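Local coordinates for protein apoptosis regulator Bcl-2 homolog (Canarypox virus, PDB 5WOS) that helps the virus block apoptosis of host cells, interacting with BAK1, BAX and other BH3-containing proapoptotic proteins, supposedly preventing activation of BAK1 and BAX, at residues 23-27 / 121-126; 26-31 / 102-107. All coordinates share one frame; numbering follows the deposited sequence.

Contact 1: 23-27 / 121-126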
loop_
_atom_site.group_PDB
_atom_site.type_symbol
_atom_site.label_atom_id
_atom_site.label_comp_id
_atom_site.label_asym_id
_atom_site.label_seq_id
_atom_site.Cartn_x
_atom_site.Cartn_y
_atom_site.Cartn_z
ATOM N N ILE A 23 -4.998 -5.792 -2.156
ATOM C CA ILE A 23 -5.054 -4.509 -1.464
ATOM C C ILE A 23 -6.458 -4.254 -0.935
ATOM O O ILE A 23 -6.638 -3.804 0.203
ATOM C CB ILE A 23 -4.592 -3.378 -2.401
ATOM C CG1 ILE A 23 -3.157 -3.626 -2.874
ATOM C CG2 ILE A 23 -4.701 -2.030 -1.693
ATOM C CD1 ILE A 23 -2.665 -2.623 -3.887
ATOM N N GLN A 24 -7.475 -4.514 -1.757
ATOM C CA GLN A 24 -8.847 -4.269 -1.329
ATOM C C GLN A 24 -9.178 -5.057 -0.067
ATOM O O GLN A 24 -9.788 -4.525 0.866
ATOM C CB GLN A 24 -9.808 -4.623 -2.462
ATOM C CG GLN A 24 -11.135 -3.895 -2.401
ATOM C CD GLN A 24 -11.786 -3.780 -3.762
ATOM O OE1 GLN A 24 -11.591 -4.630 -4.632
ATOM N NE2 GLN A 24 -12.556 -2.715 -3.960
ATOM N N ASN A 25 -8.764 -6.320 -0.008
ATOM C CA ASN A 25 -9.107 -7.144 1.143
ATOM C C ASN A 25 -8.262 -6.811 2.366
ATOM O O ASN A 25 -8.756 -6.918 3.495
ATOM C CB ASN A 25 -8.973 -8.625 0.782
ATOM C CG ASN A 25 -10.221 -9.171 0.107
ATOM O OD1 ASN A 25 -11.192 -9.526 0.773
ATOM N ND2 ASN A 25 -10.200 -9.240 -1.219
ATOM N N TYR A 26 -7.003 -6.404 2.184
ATOM C CA TYR A 26 -6.215 -6.004 3.343
ATOM C C TYR A 26 -6.768 -4.726 3.963
ATOM O O TYR A 26 -6.857 -4.613 5.191
ATOM C CB TYR A 26 -4.747 -5.825 2.966
ATOM C CG TYR A 26 -3.896 -5.420 4.149
ATOM C CD1 TYR A 26 -3.331 -4.156 4.225
ATOM C CD2 TYR A 26 -3.685 -6.295 5.202
ATOM C CE1 TYR A 26 -2.569 -3.783 5.311
ATOM C CE2 TYR A 26 -2.922 -5.934 6.286
ATOM C CZ TYR A 26 -2.369 -4.674 6.338
ATOM O OH TYR A 26 -1.608 -4.309 7.425
ATOM N N PHE A 27 -7.143 -3.751 3.135
ATOM C CA PHE A 27 -7.765 -2.544 3.668
ATOM C C PHE A 27 -9.033 -2.896 4.433
ATOM O O PHE A 27 -9.234 -2.449 5.568
ATOM C CB PHE A 27 -8.069 -1.557 2.537
ATOM C CG PHE A 27 -6.851 -0.882 1.962
ATOM C CD1 PHE A 27 -5.570 -1.296 2.296
ATOM C CD2 PHE A 27 -6.991 0.183 1.088
ATOM C CE1 PHE A 27 -4.459 -0.667 1.763
ATOM C CE2 PHE A 27 -5.887 0.813 0.557
ATOM C CZ PHE A 27 -4.621 0.388 0.895
ATOM N N MET A 121 -9.729 4.239 -1.881
ATOM C CA MET A 121 -8.303 4.088 -1.609
ATOM C C MET A 121 -7.673 2.885 -2.298
ATOM O O MET A 121 -6.568 3.034 -2.847
ATOM C CB MET A 121 -8.073 4.003 -0.094
ATOM C CG MET A 121 -8.161 5.339 0.632
ATOM S SD MET A 121 -6.996 6.583 0.029
ATOM C CE MET A 121 -5.427 5.812 0.425
ATOM N N PRO A 122 -8.282 1.697 -2.307
ATOM C CA PRO A 122 -7.645 0.572 -3.013
ATOM C C PRO A 122 -7.365 0.873 -4.475
ATOM O O PRO A 122 -6.251 0.627 -4.959
ATOM C CB PRO A 122 -8.659 -0.564 -2.837
ATOM C CG PRO A 122 -9.430 -0.201 -1.607
ATOM C CD PRO A 122 -9.523 1.291 -1.621
ATOM N N ASP A 123 -8.351 1.408 -5.194
ATOM C CA ASP A 123 -8.145 1.734 -6.600
ATOM C C ASP A 123 -7.129 2.856 -6.764
ATOM O O ASP A 123 -6.338 2.849 -7.714
ATOM C CB ASP A 123 -9.476 2.115 -7.241
ATOM C CG ASP A 123 -10.378 0.918 -7.474
ATOM O OD1 ASP A 123 -10.018 0.044 -8.292
ATOM O OD2 ASP A 123 -11.443 0.848 -6.830
ATOM N N ILE A 124 -7.122 3.820 -5.840
ATOM C CA ILE A 124 -6.252 4.985 -5.984
ATOM C C ILE A 124 -4.784 4.580 -5.904
ATOM O O ILE A 124 -3.956 5.051 -6.696
ATOM C CB ILE A 124 -6.603 6.053 -4.932
ATOM C CG1 ILE A 124 -7.994 6.628 -5.213
ATOM C CG2 ILE A 124 -5.560 7.176 -4.930
ATOM C CD1 ILE A 124 -8.505 7.580 -4.146
ATOM N N ILE A 125 -4.425 3.720 -4.948
ATOM C CA ILE A 125 -3.024 3.327 -4.847
ATOM C C ILE A 125 -2.686 2.285 -5.906
ATOM O O ILE A 125 -1.612 2.337 -6.514
ATOM C CB ILE A 125 -2.668 2.847 -3.425
ATOM C CG1 ILE A 125 -3.206 1.446 -3.126
ATOM C CG2 ILE A 125 -3.180 3.835 -2.379
ATOM C CD1 ILE A 125 -2.577 0.850 -1.888
ATOM N N THR A 126 -3.600 1.349 -6.173
ATOM C CA THR A 126 -3.374 0.394 -7.253
ATOM C C THR A 126 -3.165 1.116 -8.578
ATOM O O THR A 126 -2.304 0.729 -9.379
ATOM C CB THR A 126 -4.548 -0.581 -7.359
ATOM O OG1 THR A 126 -4.842 -1.128 -6.069
ATOM C CG2 THR A 126 -4.216 -1.719 -8.314
#
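Phe27 and Ile23, one helical turn apart on helix 14-32, pack against Pro122 and Ile125 in the first turns of helix 121-138. The contact belongs to the buried interior of the all-helical Bcl-2 fold. The two short segments run closer to antiparallel than parallel, at 136°, and no hydrogen bond joins them. The Phe27 side chain can be followed outward. Its CB leads toward the other helix, with CG anti to the carbonyl carbon (chi1 -73°), and this places the ring against the first turns of helix 121-138. On one flank CD2 lies 3.7 Å from Pro122 CG, and CE2 next to it is 3.9 Å from Met121 CB. At the far end CZ meets Ile125 CD1 at 3.5 Å, the two side chains approaching from opposite directions. One face of this ring is backed by Ile23 of its own helix, whose CG2 stands 3.5 Å above the plane toward the rim and also touches Ile125 CD1. Beside them, the CB and CG of Pro122 lie against the backbone of Gln24 at its CA, and the first part of the Gln24 side chain crosses the proline ring at about a right angle. Ile23 CD1 reaches Thr126 OG1 at 3.4 Å; that hydroxyl is hydrogen-bonded to Pro122 O, which it approaches from the carbonyl face opposite to that used by Thr126 N.

Contact 2: 26-31 / 102-107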
loop_
_atom_site.group_PDB
_atom_site.type_symbol
_atom_site.label_atom_id
_atom_site.label_comp_id
_atom_site.label_asym_id
_atom_site.label_seq_id
_atom_site.Cartn_x
_atom_site.Cartn_y
_atom_site.Cartn_z
ATOM N N TYR A 26 -7.003 -6.404 2.184
ATOM C CA TYR A 26 -6.215 -6.004 3.343
ATOM C C TYR A 26 -6.768 -4.726 3.963
ATOM O O TYR A 26 -6.857 -4.613 5.191
ATOM C CB TYR A 26 -4.747 -5.825 2.966
ATOM C CG TYR A 26 -3.896 -5.420 4.149
ATOM C CD1 TYR A 26 -3.331 -4.156 4.225
ATOM C CD2 TYR A 26 -3.685 -6.295 5.202
ATOM C CE1 TYR A 26 -2.569 -3.783 5.311
ATOM C CE2 TYR A 26 -2.922 -5.934 6.286
ATOM C CZ TYR A 26 -2.369 -4.674 6.338
ATOM O OH TYR A 26 -1.608 -4.309 7.425
ATOM N N PHE A 27 -7.143 -3.751 3.135
ATOM C CA PHE A 27 -7.765 -2.544 3.668
ATOM C C PHE A 27 -9.033 -2.896 4.433
ATOM O O PHE A 27 -9.234 -2.449 5.568
ATOM C CB PHE A 27 -8.069 -1.557 2.537
ATOM C CG PHE A 27 -6.851 -0.882 1.962
ATOM C CD1 PHE A 27 -5.570 -1.296 2.296
ATOM C CD2 PHE A 27 -6.991 0.183 1.088
ATOM C CE1 PHE A 27 -4.459 -0.667 1.763
ATOM C CE2 PHE A 27 -5.887 0.813 0.557
ATOM C CZ PHE A 27 -4.621 0.388 0.895
ATOM N N ILE A 28 -9.896 -3.717 3.829
ATOM C CA ILE A 28 -11.098 -4.185 4.517
ATOM C C ILE A 28 -10.728 -4.818 5.852
ATOM O O ILE A 28 -11.254 -4.445 6.908
ATOM C CB ILE A 28 -11.873 -5.169 3.622
ATOM C CG1 ILE A 28 -12.469 -4.431 2.421
ATOM C CG2 ILE A 28 -12.978 -5.866 4.410
ATOM C CD1 ILE A 28 -12.979 -5.346 1.340
ATOM N N GLU A 29 -9.816 -5.793 5.825
ATOM C CA GLU A 29 -9.452 -6.482 7.057
ATOM C C GLU A 29 -8.854 -5.519 8.074
ATOM O O GLU A 29 -9.125 -5.629 9.275
ATOM C CB GLU A 29 -8.477 -7.623 6.762
ATOM C CG GLU A 29 -8.063 -8.399 8.018
ATOM C CD GLU A 29 -7.471 -9.767 7.717
ATOM O OE1 GLU A 29 -7.560 -10.220 6.556
ATOM O OE2 GLU A 29 -6.921 -10.395 8.646
ATOM N N TYR A 30 -8.048 -4.559 7.616
ATOM C CA TYR A 30 -7.400 -3.654 8.556
ATOM C C TYR A 30 -8.383 -2.651 9.146
ATOM O O TYR A 30 -8.203 -2.208 10.285
ATOM C CB TYR A 30 -6.251 -2.910 7.881
ATOM C CG TYR A 30 -5.543 -1.979 8.835
ATOM C CD1 TYR A 30 -4.783 -2.482 9.882
ATOM C CD2 TYR A 30 -5.647 -0.603 8.703
ATOM C CE1 TYR A 30 -4.142 -1.643 10.765
ATOM C CE2 TYR A 30 -5.008 0.246 9.583
ATOM C CZ TYR A 30 -4.256 -0.282 10.614
ATOM O OH TYR A 30 -3.609 0.555 11.498
ATOM N N CYS A 31 -9.416 -2.280 8.392
ATOM C CA CYS A 31 -10.378 -1.299 8.877
ATOM C C CYS A 31 -11.430 -1.930 9.781
ATOM O O CYS A 31 -11.775 -1.361 10.825
ATOM C CB CYS A 31 -11.048 -0.606 7.696
ATOM S SG CYS A 31 -10.006 0.626 6.891
ATOM N N GLY A 102 -0.930 3.245 2.882
ATOM C CA GLY A 102 -2.260 3.359 2.312
ATOM C C GLY A 102 -3.327 2.806 3.238
ATOM O O GLY A 102 -4.383 3.419 3.423
ATOM N N ALA A 103 -3.061 1.644 3.843
ATOM C CA ALA A 103 -4.014 1.061 4.781
ATOM C C ALA A 103 -4.273 1.996 5.955
ATOM O O ALA A 103 -5.424 2.187 6.363
ATOM C CB ALA A 103 -3.502 -0.290 5.278
ATOM N N TYR A 104 -3.215 2.592 6.510
ATOM C CA TYR A 104 -3.391 3.489 7.648
ATOM C C TYR A 104 -4.263 4.680 7.273
ATOM O O TYR A 104 -5.199 5.034 8.001
ATOM C CB TYR A 104 -2.035 3.963 8.171
ATOM C CG TYR A 104 -2.165 4.922 9.330
ATOM C CD1 TYR A 104 -2.723 4.507 10.529
ATOM C CD2 TYR A 104 -1.749 6.242 9.223
ATOM C CE1 TYR A 104 -2.854 5.374 11.595
ATOM C CE2 TYR A 104 -1.876 7.121 10.287
ATOM C CZ TYR A 104 -2.431 6.679 11.470
ATOM O OH TYR A 104 -2.567 7.537 12.535
ATOM N N VAL A 105 -3.962 5.322 6.141
ATOM C CA VAL A 105 -4.771 6.450 5.680
ATOM C C VAL A 105 -6.233 6.041 5.574
ATOM O O VAL A 105 -7.135 6.760 6.021
ATOM C CB VAL A 105 -4.233 6.978 4.336
ATOM C CG1 VAL A 105 -5.280 7.821 3.609
ATOM C CG2 VAL A 105 -2.977 7.797 4.561
ATOM N N THR A 106 -6.487 4.876 4.976
ATOM C CA THR A 106 -7.859 4.409 4.811
ATOM C C THR A 106 -8.563 4.316 6.159
ATOM O O THR A 106 -9.680 4.817 6.325
ATOM C CB THR A 106 -7.865 3.055 4.095
ATOM O OG1 THR A 106 -7.126 3.156 2.871
ATOM C CG2 THR A 106 -9.282 2.620 3.773
ATOM N N LYS A 107 -7.922 3.676 7.140
ATOM C CA LYS A 107 -8.496 3.631 8.479
ATOM C C LYS A 107 -8.705 5.038 9.023
ATOM O O LYS A 107 -9.740 5.330 9.632
ATOM C CB LYS A 107 -7.595 2.827 9.418
ATOM C CG LYS A 107 -8.344 1.932 10.409
ATOM C CD LYS A 107 -7.579 1.791 11.718
ATOM C CE LYS A 107 -7.903 0.489 12.435
ATOM N NZ LYS A 107 -9.359 0.328 12.695
#
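Phe27 and Ala103, like Cys31 and Lys107 a turn later, bring their CA atoms to 5.3 Å where segments 26-31 and 102-107 cross at -51°, their axes 9.3 Å apart. The small side chain of Ala103 fits between aromatic neighbours: its CB is 3.6 Å from Tyr26 CE1 and also touches the Phe27 ring, while Tyr30 CD2 lies a little farther off. Beyond this point the phenol oxygen of Tyr26 is hydrogen-bonded to Asp54 of helix 43-69. Gly102 has no side chain, and the outer end of Phe27 rests directly on the backbone there, with CE1 3.4 Å from Ala103 N and CZ against Gly102 C. Thr106 crosses the same ring at about a right angle, its OG1 near CD2 and CE2. This hydroxyl is hydrogen-bonded to Gly102 O from above the carbonyl plane, across from the backbone donor Thr106 N, so one oxygen of the helix serves two donors. Helix 92-112 probably corresponds to the central hydrophobic helix of the Bcl-2 fold, as in its relatives, and helix 14-32 packs across it at this point. Toward the C-terminal ends of both segments the contact turns partly exposed and mixed, an aromatic ring meeting a lysine chain. Tyr30 starts out toward the other helix, and with CG anti to the backbone N (chi1 -179°) its ring lies beside the Lys107 chain. The lysine crosses it, CB to CD passing CE2 and CE standing 4.0 Å above one face toward the rim. Lys107 NZ then makes a weak hydrogen bond of 3.5 Å to Cys31 O, with Glu111 as a weak, long ion-pair partner. Cys31 SG sits against the Lys107 backbone, 3.7 Å from its CA, and also touches Thr106 CG2.

How the contacts relate
Helix 14-32 supplies the first segment of both contacts. From it the chain runs through helices 43-69 and 78-86 before entering helix 92-112, where contact 2 closes a loop with 70 residues between its segments. It then continues to the start of helix 121-138, and contact 1 closes the longer loop, with 93 intervening residues. Contact 2 is thus nested within contact 1, apart from an overlap at Tyr26 and Phe27. Their centres lie 8 Å apart, and the later helices also touch each other, with Met121 CB packed 3.2 Å from Thr106 OG1. Three helices thereby converge around Phe27, tying the N-terminal helix to two consecutive helices in the second half of the chain.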